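Local coordinates for hypothetical protein yiiM (Escherichia coli, PDB 1O65) that is of unproven function but may, like other MOSC-domain proteins, bind molybdenum and have oxidoreductase activity on nitrogenous compounds, at residues A[189-194]-A[211-216]; A[198-203]-A[218-223]. All coordinates share one frame; numbering follows the deposited sequence.

Interaction 1. Residues A[189-194]-A[211-216]; sequences IAWHMP and KSWTRT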
ATOM      1  N   ILE A 189      -9.518 -10.260   3.662  1.00 21.75           N
ATOM      2  CA  ILE A 189     -10.723 -10.489   2.888  1.00 22.47           C
ATOM      3  C   ILE A 189     -10.345 -10.870   1.453  1.00 22.14           C
ATOM      4  O   ILE A 189     -11.022 -11.668   0.802  1.00 23.41           O
ATOM      5  CB  ILE A 189     -11.609  -9.214   2.834  1.00 19.73           C
ATOM      6  CG1 ILE A 189     -12.170  -8.902   4.221  1.00 21.71           C
ATOM      7  CG2 ILE A 189     -12.697  -9.411   1.792  1.00 12.29           C
ATOM      8  CD1 ILE A 189     -12.921  -7.597   4.371  1.00 18.14           C
ATOM      9  N   ALA A 190      -9.325 -10.251   0.893  1.00 21.24           N
ATOM     10  CA  ALA A 190      -8.941 -10.567  -0.473  1.00 21.60           C
ATOM     11  C   ALA A 190      -8.215 -11.902  -0.586  1.00 20.24           C
ATOM     12  O   ALA A 190      -8.495 -12.604  -1.545  1.00 18.54           O
ATOM     13  CB  ALA A 190      -7.989  -9.520  -1.067  1.00 19.85           C
ATOM     14  N   TRP A 191      -7.307 -12.193   0.360  1.00 19.66           N
ATOM     15  CA  TRP A 191      -6.452 -13.353   0.159  1.00 21.60           C
ATOM     16  C   TRP A 191      -6.423 -14.422   1.224  1.00 24.53           C
ATOM     17  O   TRP A 191      -5.771 -15.453   1.011  1.00 22.72           O
ATOM     18  CB  TRP A 191      -5.003 -12.821  -0.000  1.00 19.00           C
ATOM     19  CG  TRP A 191      -4.774 -11.763  -1.012  1.00 20.31           C
ATOM     20  CD1 TRP A 191      -5.136 -11.809  -2.334  1.00 19.06           C
ATOM     21  CD2 TRP A 191      -4.136 -10.492  -0.830  1.00 20.74           C
ATOM     22  NE1 TRP A 191      -4.741 -10.665  -2.958  1.00 20.46           N
ATOM     23  CE2 TRP A 191      -4.123  -9.839  -2.074  1.00 21.02           C
ATOM     24  CE3 TRP A 191      -3.530  -9.861   0.264  1.00 20.51           C
ATOM     25  CZ2 TRP A 191      -3.572  -8.559  -2.275  1.00 19.92           C
ATOM     26  CZ3 TRP A 191      -2.984  -8.604   0.058  1.00 23.85           C
ATOM     27  CH2 TRP A 191      -3.017  -7.951  -1.183  1.00 19.11           C
ATOM     28  N   HIS A 192      -6.999 -14.232   2.412  1.00 26.47           N
ATOM     29  CA  HIS A 192      -6.901 -15.264   3.435  1.00 28.71           C
ATOM     30  C   HIS A 192      -8.194 -16.001   3.707  1.00 30.50           C
ATOM     31  O   HIS A 192      -8.166 -17.193   4.020  1.00 32.20           O
ATOM     32  CB  HIS A 192      -6.409 -14.647   4.773  1.00 29.15           C
ATOM     33  CG  HIS A 192      -5.070 -13.985   4.709  1.00 27.55           C
ATOM     34  ND1 HIS A 192      -4.645 -13.095   5.658  1.00 27.17           N
ATOM     35  CD2 HIS A 192      -4.069 -14.031   3.802  1.00 27.35           C
ATOM     36  CE1 HIS A 192      -3.438 -12.646   5.373  1.00 28.03           C
ATOM     37  NE2 HIS A 192      -3.058 -13.207   4.225  1.00 28.35           N
ATOM     38  N   MET A 193      -9.346 -15.332   3.675  1.00 31.49           N
ATOM     39  CA  MET A 193     -10.583 -16.020   3.987  1.00 31.28           C
ATOM     40  C   MET A 193     -11.260 -16.671   2.800  1.00 30.74           C
ATOM     41  O   MET A 193     -11.029 -16.343   1.634  1.00 30.44           O
ATOM     42  CB  MET A 193     -11.575 -15.130   4.708  1.00 35.92           C
ATOM     43  CG  MET A 193     -11.625 -13.669   4.381  1.00 41.45           C
ATOM     44  SD  MET A 193     -13.291 -12.969   4.601  1.00 40.73           S
ATOM     45  CE  MET A 193     -14.005 -13.344   3.012  1.00 42.87           C
ATOM     46  N   PRO A 194     -12.086 -17.672   3.125  1.00 29.38           N
ATOM     47  CA  PRO A 194     -12.855 -18.343   2.087  1.00 29.25           C
ATOM     48  C   PRO A 194     -13.975 -17.420   1.613  1.00 27.73           C
ATOM     49  O   PRO A 194     -14.311 -16.449   2.279  1.00 25.40           O
ATOM     50  CB  PRO A 194     -13.407 -19.599   2.737  1.00 29.82           C
ATOM     51  CG  PRO A 194     -13.060 -19.517   4.172  1.00 30.80           C
ATOM     52  CD  PRO A 194     -11.923 -18.534   4.323  1.00 29.35           C
ATOM     53  N   LYS A 211     -10.522   1.413  -7.957  1.00 23.72           N
ATOM     54  CA  LYS A 211     -11.453   0.870  -8.949  1.00 23.10           C
ATOM     55  C   LYS A 211     -11.162  -0.599  -9.212  1.00 20.74           C
ATOM     56  O   LYS A 211     -12.082  -1.429  -9.267  1.00 21.00           O
ATOM     57  CB  LYS A 211     -11.436   1.651 -10.254  1.00 24.51           C
ATOM     58  CG  LYS A 211     -11.963   3.077 -10.138  1.00 29.93           C
ATOM     59  CD  LYS A 211     -12.044   3.679 -11.542  1.00 35.82           C
ATOM     60  CE  LYS A 211     -12.797   4.990 -11.556  1.00 42.47           C
ATOM     61  NZ  LYS A 211     -12.605   5.789 -10.297  1.00 45.21           N
ATOM     62  N   SER A 212      -9.888  -0.927  -9.273  1.00 19.02           N
ATOM     63  CA  SER A 212      -9.496  -2.318  -9.509  1.00 19.90           C
ATOM     64  C   SER A 212      -9.909  -3.205  -8.335  1.00 19.70           C
ATOM     65  O   SER A 212     -10.336  -4.336  -8.538  1.00 17.51           O
ATOM     66  CB  SER A 212      -8.000  -2.386  -9.783  1.00 17.75           C
ATOM     67  OG  SER A 212      -7.293  -2.345  -8.574  1.00 20.14           O
ATOM     68  N   TRP A 213      -9.814  -2.744  -7.089  1.00 19.62           N
ATOM     69  CA  TRP A 213     -10.269  -3.611  -5.985  1.00 21.01           C
ATOM     70  C   TRP A 213     -11.788  -3.699  -5.992  1.00 21.37           C
ATOM     71  O   TRP A 213     -12.335  -4.755  -5.674  1.00 21.70           O
ATOM     72  CB  TRP A 213      -9.681  -3.156  -4.650  1.00 20.64           C
ATOM     73  CG  TRP A 213      -8.339  -3.774  -4.391  1.00 21.43           C
ATOM     74  CD1 TRP A 213      -7.242  -3.686  -5.197  1.00 19.97           C
ATOM     75  CD2 TRP A 213      -7.970  -4.612  -3.288  1.00 18.94           C
ATOM     76  NE1 TRP A 213      -6.211  -4.402  -4.645  1.00 19.85           N
ATOM     77  CE2 TRP A 213      -6.622  -4.983  -3.484  1.00 19.12           C
ATOM     78  CE3 TRP A 213      -8.646  -5.090  -2.168  1.00 19.48           C
ATOM     79  CZ2 TRP A 213      -5.922  -5.793  -2.594  1.00 20.58           C
ATOM     80  CZ3 TRP A 213      -7.953  -5.895  -1.270  1.00 22.82           C
ATOM     81  CH2 TRP A 213      -6.608  -6.242  -1.484  1.00 21.10           C
ATOM     82  N   THR A 214     -12.489  -2.627  -6.365  1.00 21.03           N
ATOM     83  CA  THR A 214     -13.946  -2.652  -6.473  1.00 22.25           C
ATOM     84  C   THR A 214     -14.387  -3.702  -7.493  1.00 22.96           C
ATOM     85  O   THR A 214     -15.281  -4.521  -7.282  1.00 22.83           O
ATOM     86  CB  THR A 214     -14.464  -1.265  -6.913  1.00 23.45           C
ATOM     87  OG1 THR A 214     -14.155  -0.322  -5.858  1.00 24.66           O
ATOM     88  CG2 THR A 214     -15.957  -1.301  -7.166  1.00 18.19           C
ATOM     89  N   ARG A 215     -13.704  -3.680  -8.641  1.00 23.08           N
ATOM     90  CA  ARG A 215     -13.928  -4.623  -9.718  1.00 23.41           C
ATOM     91  C   ARG A 215     -13.717  -6.058  -9.267  1.00 21.98           C
ATOM     92  O   ARG A 215     -14.614  -6.897  -9.396  1.00 22.44           O
ATOM     93  CB  ARG A 215     -12.971  -4.280 -10.882  1.00 26.31           C
ATOM     94  CG  ARG A 215     -13.097  -5.230 -12.052  1.00 30.80           C
ATOM     95  CD  ARG A 215     -12.071  -4.960 -13.124  1.00 32.94           C
ATOM     96  NE  ARG A 215     -12.394  -5.546 -14.382  1.00 39.41           N
ATOM     97  CZ  ARG A 215     -12.621  -6.759 -14.804  1.00 42.49           C
ATOM     98  NH1 ARG A 215     -12.574  -7.805 -13.981  1.00 43.38           N
ATOM     99  NH2 ARG A 215     -12.907  -6.941 -16.104  1.00 41.37           N
ATOM    100  N   THR A 216     -12.570  -6.366  -8.662  1.00 20.31           N
ATOM    101  CA  THR A 216     -12.310  -7.735  -8.205  1.00 19.85           C
ATOM    102  C   THR A 216     -13.395  -8.207  -7.241  1.00 20.30           C
ATOM    103  O   THR A 216     -13.940  -9.308  -7.349  1.00 19.43           O
ATOM    104  CB  THR A 216     -10.964  -7.810  -7.473  1.00 17.74           C
ATOM    105  OG1 THR A 216      -9.946  -7.400  -8.386  1.00 19.51           O
ATOM    106  CG2 THR A 216     -10.670  -9.206  -6.941  1.00 17.37           C
TER
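W213 reaches across from helix 211-223 to meet A190 and W191 at the C-terminal end of helix 183-191, a contact within the YiiM-like three-helix domain. The two segments bury only 111 Å² between them, through contacts between apolar side chains, and W213 contributes just over half. The CB of W213 does not aim at the other helix; with CG rotated to the backbone-N side (chi1 -87°), the indole nevertheless swings its six-membered ring across the gap. The W213 side chain also touches Q127 and P128 of strand 121-128. Further out, CZ3 lies 3.6 Å from the CB of A190, the one side-chain carbon this alanine has. The next atom, CH2, sits equally near that methyl and also hangs over one face of the W191 indole, displaced toward the rim. Beside it, CZ2 of W213 approaches CZ2 of W191 to 3.6 Å and CH2 of W191 to 3.9 Å.

The two indoles thus form an offset edge-to-face pair, W213 presenting its edge to a face of W191. Their six-membered rings are 5.5 Å apart between centroids, with planes at 78°. W191 is brought into position by a CG anti to its carbonyl carbon (chi1 -53°), which carries its benzo ring back toward W213 although its CB bond does not lead there. F229 makes another edge-to-face contact with W191, while S130 and P131 touch it from a loop, so the ring ties the helices to neighbouring parts of the chain. On the same face of W191 that receives W213, the CB of A190 stands 3.8 Å above the indole plane.

Interaction 2. Residues A[198-203]-A[218-223]; sequences DQYHRL and QKRRLS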
ATOM      1  N   ASP A 198     -20.833 -11.451   2.354  1.00 28.90           N
ATOM      2  CA  ASP A 198     -21.000 -10.380   3.310  1.00 28.75           C
ATOM      3  C   ASP A 198     -19.708  -9.578   3.499  1.00 27.17           C
ATOM      4  O   ASP A 198     -19.716  -8.359   3.596  1.00 25.20           O
ATOM      5  CB  ASP A 198     -21.488 -10.886   4.663  1.00 33.75           C
ATOM      6  CG  ASP A 198     -22.933 -11.306   4.703  1.00 36.67           C
ATOM      7  OD1 ASP A 198     -23.735 -10.896   3.838  1.00 38.84           O
ATOM      8  OD2 ASP A 198     -23.294 -12.048   5.651  1.00 40.07           O
ATOM      9  N   GLN A 199     -18.606 -10.290   3.588  1.00 26.17           N
ATOM     10  CA  GLN A 199     -17.284  -9.689   3.721  1.00 26.03           C
ATOM     11  C   GLN A 199     -16.969  -8.897   2.456  1.00 25.13           C
ATOM     12  O   GLN A 199     -16.441  -7.778   2.565  1.00 23.84           O
ATOM     13  CB  GLN A 199     -16.269 -10.773   4.015  1.00 30.80           C
ATOM     14  CG  GLN A 199     -15.184 -10.463   5.003  1.00 40.39           C
ATOM     15  CD  GLN A 199     -15.680 -10.026   6.361  1.00 44.83           C
ATOM     16  OE1 GLN A 199     -15.194  -9.056   6.933  1.00 47.23           O
ATOM     17  NE2 GLN A 199     -16.688 -10.715   6.876  1.00 48.46           N
ATOM     18  N   TYR A 200     -17.343  -9.414   1.276  1.00 22.21           N
ATOM     19  CA  TYR A 200     -17.124  -8.667   0.044  1.00 21.89           C
ATOM     20  C   TYR A 200     -18.008  -7.423   0.029  1.00 22.24           C
ATOM     21  O   TYR A 200     -17.566  -6.335  -0.360  1.00 21.19           O
ATOM     22  CB  TYR A 200     -17.332  -9.493  -1.234  1.00 20.37           C
ATOM     23  CG  TYR A 200     -16.493 -10.759  -1.227  1.00 21.01           C
ATOM     24  CD1 TYR A 200     -15.187 -10.726  -0.727  1.00 21.35           C
ATOM     25  CD2 TYR A 200     -16.968 -11.959  -1.689  1.00 19.28           C
ATOM     26  CE1 TYR A 200     -14.405 -11.849  -0.659  1.00 21.43           C
ATOM     27  CE2 TYR A 200     -16.183 -13.099  -1.649  1.00 19.70           C
ATOM     28  CZ  TYR A 200     -14.910 -13.040  -1.141  1.00 21.12           C
ATOM     29  OH  TYR A 200     -14.127 -14.156  -1.090  1.00 21.53           O
ATOM     30  N   HIS A 201     -19.239  -7.533   0.553  1.00 20.55           N
ATOM     31  CA  HIS A 201     -20.089  -6.332   0.564  1.00 21.92           C
ATOM     32  C   HIS A 201     -19.460  -5.276   1.482  1.00 21.41           C
ATOM     33  O   HIS A 201     -19.441  -4.082   1.212  1.00 19.80           O
ATOM     34  CB  HIS A 201     -21.510  -6.663   0.989  1.00 21.47           C
ATOM     35  CG  HIS A 201     -22.427  -5.489   1.114  1.00 22.16           C
ATOM     36  ND1 HIS A 201     -22.629  -4.858   2.337  1.00 26.86           N
ATOM     37  CD2 HIS A 201     -23.186  -4.827   0.236  1.00 19.71           C
ATOM     38  CE1 HIS A 201     -23.498  -3.857   2.180  1.00 22.84           C
ATOM     39  NE2 HIS A 201     -23.834  -3.822   0.909  1.00 22.53           N
ATOM     40  N   ARG A 202     -18.907  -5.754   2.578  1.00 20.05           N
ATOM     41  CA  ARG A 202     -18.267  -4.865   3.545  1.00 22.76           C
ATOM     42  C   ARG A 202     -17.055  -4.165   2.949  1.00 21.84           C
ATOM     43  O   ARG A 202     -16.936  -2.944   3.073  1.00 20.96           O
ATOM     44  CB  ARG A 202     -17.987  -5.667   4.808  1.00 21.85           C
ATOM     45  CG  ARG A 202     -16.792  -5.255   5.624  1.00 25.28           C
ATOM     46  CD  ARG A 202     -16.930  -5.921   7.024  1.00 25.93           C
ATOM     47  NE  ARG A 202     -16.404  -4.990   8.001  1.00 25.80           N
ATOM     48  CZ  ARG A 202     -15.166  -4.987   8.440  1.00 29.08           C
ATOM     49  NH1 ARG A 202     -14.360  -5.935   7.944  1.00 28.75           N
ATOM     50  NH2 ARG A 202     -14.808  -4.081   9.363  1.00 24.59           N
ATOM     51  N   LEU A 203     -16.180  -4.859   2.225  1.00 21.31           N
ATOM     52  CA  LEU A 203     -15.006  -4.241   1.632  1.00 20.40           C
ATOM     53  C   LEU A 203     -15.403  -3.240   0.563  1.00 18.83           C
ATOM     54  O   LEU A 203     -14.842  -2.132   0.480  1.00 20.18           O
ATOM     55  CB  LEU A 203     -13.982  -5.236   1.096  1.00 21.38           C
ATOM     56  CG  LEU A 203     -12.731  -4.633   0.424  1.00 25.31           C
ATOM     57  CD1 LEU A 203     -11.998  -3.658   1.332  1.00 20.81           C
ATOM     58  CD2 LEU A 203     -11.760  -5.752   0.026  1.00 23.03           C
ATOM     59  N   GLN A 218     -16.378  -6.917  -6.773  1.00 19.83           N
ATOM     60  CA  GLN A 218     -17.697  -7.080  -7.421  1.00 19.97           C
ATOM     61  C   GLN A 218     -17.722  -8.346  -8.278  1.00 19.89           C
ATOM     62  O   GLN A 218     -18.734  -9.053  -8.315  1.00 18.05           O
ATOM     63  CB  GLN A 218     -18.060  -5.858  -8.251  1.00 21.22           C
ATOM     64  CG  GLN A 218     -19.457  -5.928  -8.865  1.00 23.58           C
ATOM     65  CD  GLN A 218     -20.568  -5.939  -7.844  1.00 26.10           C
ATOM     66  OE1 GLN A 218     -20.881  -4.966  -7.140  1.00 24.93           O
ATOM     67  NE2 GLN A 218     -21.236  -7.088  -7.742  1.00 27.33           N
ATOM     68  N   LYS A 219     -16.614  -8.659  -8.987  1.00 19.33           N
ATOM     69  CA  LYS A 219     -16.601  -9.894  -9.770  1.00 21.93           C
ATOM     70  C   LYS A 219     -16.800 -11.115  -8.868  1.00 21.18           C
ATOM     71  O   LYS A 219     -17.447 -12.072  -9.315  1.00 22.54           O
ATOM     72  CB  LYS A 219     -15.387 -10.136 -10.637  1.00 20.77           C
ATOM     73  CG  LYS A 219     -15.183  -9.156 -11.779  1.00 24.25           C
ATOM     74  CD  LYS A 219     -16.416  -9.057 -12.636  1.00 27.21           C
ATOM     75  CE  LYS A 219     -16.144  -8.308 -13.949  1.00 30.28           C
ATOM     76  NZ  LYS A 219     -17.405  -8.313 -14.757  1.00 30.41           N
ATOM     77  N   ARG A 220     -16.286 -11.083  -7.638  1.00 19.93           N
ATOM     78  CA  ARG A 220     -16.496 -12.263  -6.790  1.00 20.90           C
ATOM     79  C   ARG A 220     -17.966 -12.424  -6.404  1.00 20.81           C
ATOM     80  O   ARG A 220     -18.448 -13.560  -6.398  1.00 18.54           O
ATOM     81  CB  ARG A 220     -15.635 -12.200  -5.527  1.00 20.13           C
ATOM     82  CG  ARG A 220     -14.134 -12.369  -5.858  1.00 20.63           C
ATOM     83  CD  ARG A 220     -13.384 -12.254  -4.519  1.00 21.64           C
ATOM     84  NE  ARG A 220     -11.952 -12.147  -4.708  1.00 21.36           N
ATOM     85  CZ  ARG A 220     -11.081 -12.253  -3.709  1.00 21.52           C
ATOM     86  NH1 ARG A 220     -11.542 -12.472  -2.474  1.00 20.94           N
ATOM     87  NH2 ARG A 220      -9.791 -12.159  -3.955  1.00 19.50           N
ATOM     88  N   ARG A 221     -18.664 -11.322  -6.115  1.00 19.59           N
ATOM     89  CA  ARG A 221     -20.057 -11.446  -5.691  1.00 21.84           C
ATOM     90  C   ARG A 221     -20.913 -12.076  -6.793  1.00 22.83           C
ATOM     91  O   ARG A 221     -21.721 -12.941  -6.472  1.00 22.03           O
ATOM     92  CB  ARG A 221     -20.698 -10.136  -5.228  1.00 17.57           C
ATOM     93  CG  ARG A 221     -19.884  -9.376  -4.181  1.00 19.72           C
ATOM     94  CD  ARG A 221     -20.682  -8.280  -3.521  1.00 18.34           C
ATOM     95  NE  ARG A 221     -21.807  -8.789  -2.717  1.00 15.93           N
ATOM     96  CZ  ARG A 221     -22.846  -8.017  -2.422  1.00 18.14           C
ATOM     97  NH1 ARG A 221     -22.862  -6.744  -2.874  1.00 18.26           N
ATOM     98  NH2 ARG A 221     -23.850  -8.491  -1.698  1.00 17.13           N
ATOM     99  N   LEU A 222     -20.679 -11.670  -8.040  1.00 23.87           N
ATOM    100  CA  LEU A 222     -21.476 -12.150  -9.156  1.00 25.33           C
ATOM    101  C   LEU A 222     -21.106 -13.540  -9.629  1.00 25.79           C
ATOM    102  O   LEU A 222     -21.975 -14.314 -10.032  1.00 26.60           O
ATOM    103  CB  LEU A 222     -21.400 -11.146 -10.321  1.00 23.77           C
ATOM    104  CG  LEU A 222     -22.095  -9.793 -10.030  1.00 25.02           C
ATOM    105  CD1 LEU A 222     -21.706  -8.765 -11.075  1.00 22.28           C
ATOM    106  CD2 LEU A 222     -23.609  -9.979 -10.032  1.00 24.22           C
ATOM    107  N   SER A 223     -19.823 -13.899  -9.534  1.00 25.20           N
ATOM    108  CA  SER A 223     -19.404 -15.214  -9.992  1.00 24.57           C
ATOM    109  C   SER A 223     -19.560 -16.253  -8.900  1.00 24.32           C
ATOM    110  O   SER A 223     -19.691 -17.442  -9.179  1.00 23.64           O
ATOM    111  CB  SER A 223     -17.938 -15.172 -10.482  1.00 23.28           C
ATOM    112  OG  SER A 223     -17.075 -15.227  -9.360  1.00 22.06           O
TER
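Y200 and R220 meet between helices 198-203 and 218-223, with R221 reaching across beside them; these three residues account for most of the 258 Å² buried here. The phenol ring of Y200 takes R220 over one face: the CD of R220 makes a CH-pi contact 4.1 Å from the ring centroid, shifted toward the rim. An extended chain from CG to NE carries R220 past the ring to the hydroxyl end, where its guanidinium turns an edge to Y200, the two planes 87° apart. NH1 stops 3.4 Å from Y200 OH, but the polar end of R220 is anchored chiefly by a salt bridge to E227 and a hydrogen bond to A190 O. A leucine in place of Y200 removes the aromatic face under R220 CD and would probably open a gap beside the buried arginine chain.

R221 packs its CG 3.9 Å from the CB of Y200, then bends at chi3 (65°). The bend lays its guanidinium beside H201, whose CB sits centrally over one face, 3.9 Å above the plane, while NH1 comes to the edge of the imidazole. NH2 of the same guanidinium forms a salt bridge with D197. The segment axes approach to 9.6 Å with their directions at 151°, near-antiparallel helix packing within the YiiM-like three-helix domain.

How the interactions relate
Interactions 1 and 2 lie on the same side of the chain's centre, their own centres about 8 Å apart, and share helix 211-223: its beginning faces helix 183-191 and its end faces helix 197-204. Along the chain the segments alternate, 189-194, 198-203, 211-216 and 218-223, so helix 211-223 packs against both helix 183-191 and helix 197-204. The contacts also touch directly, as I189 CG1 packs 3.5 Å from Q199 CG, and M193 SD meets the same carbon of Q199. All four segments belong to the YiiM-like three-helix domain, and together the two contacts join its three helices into one compact unit.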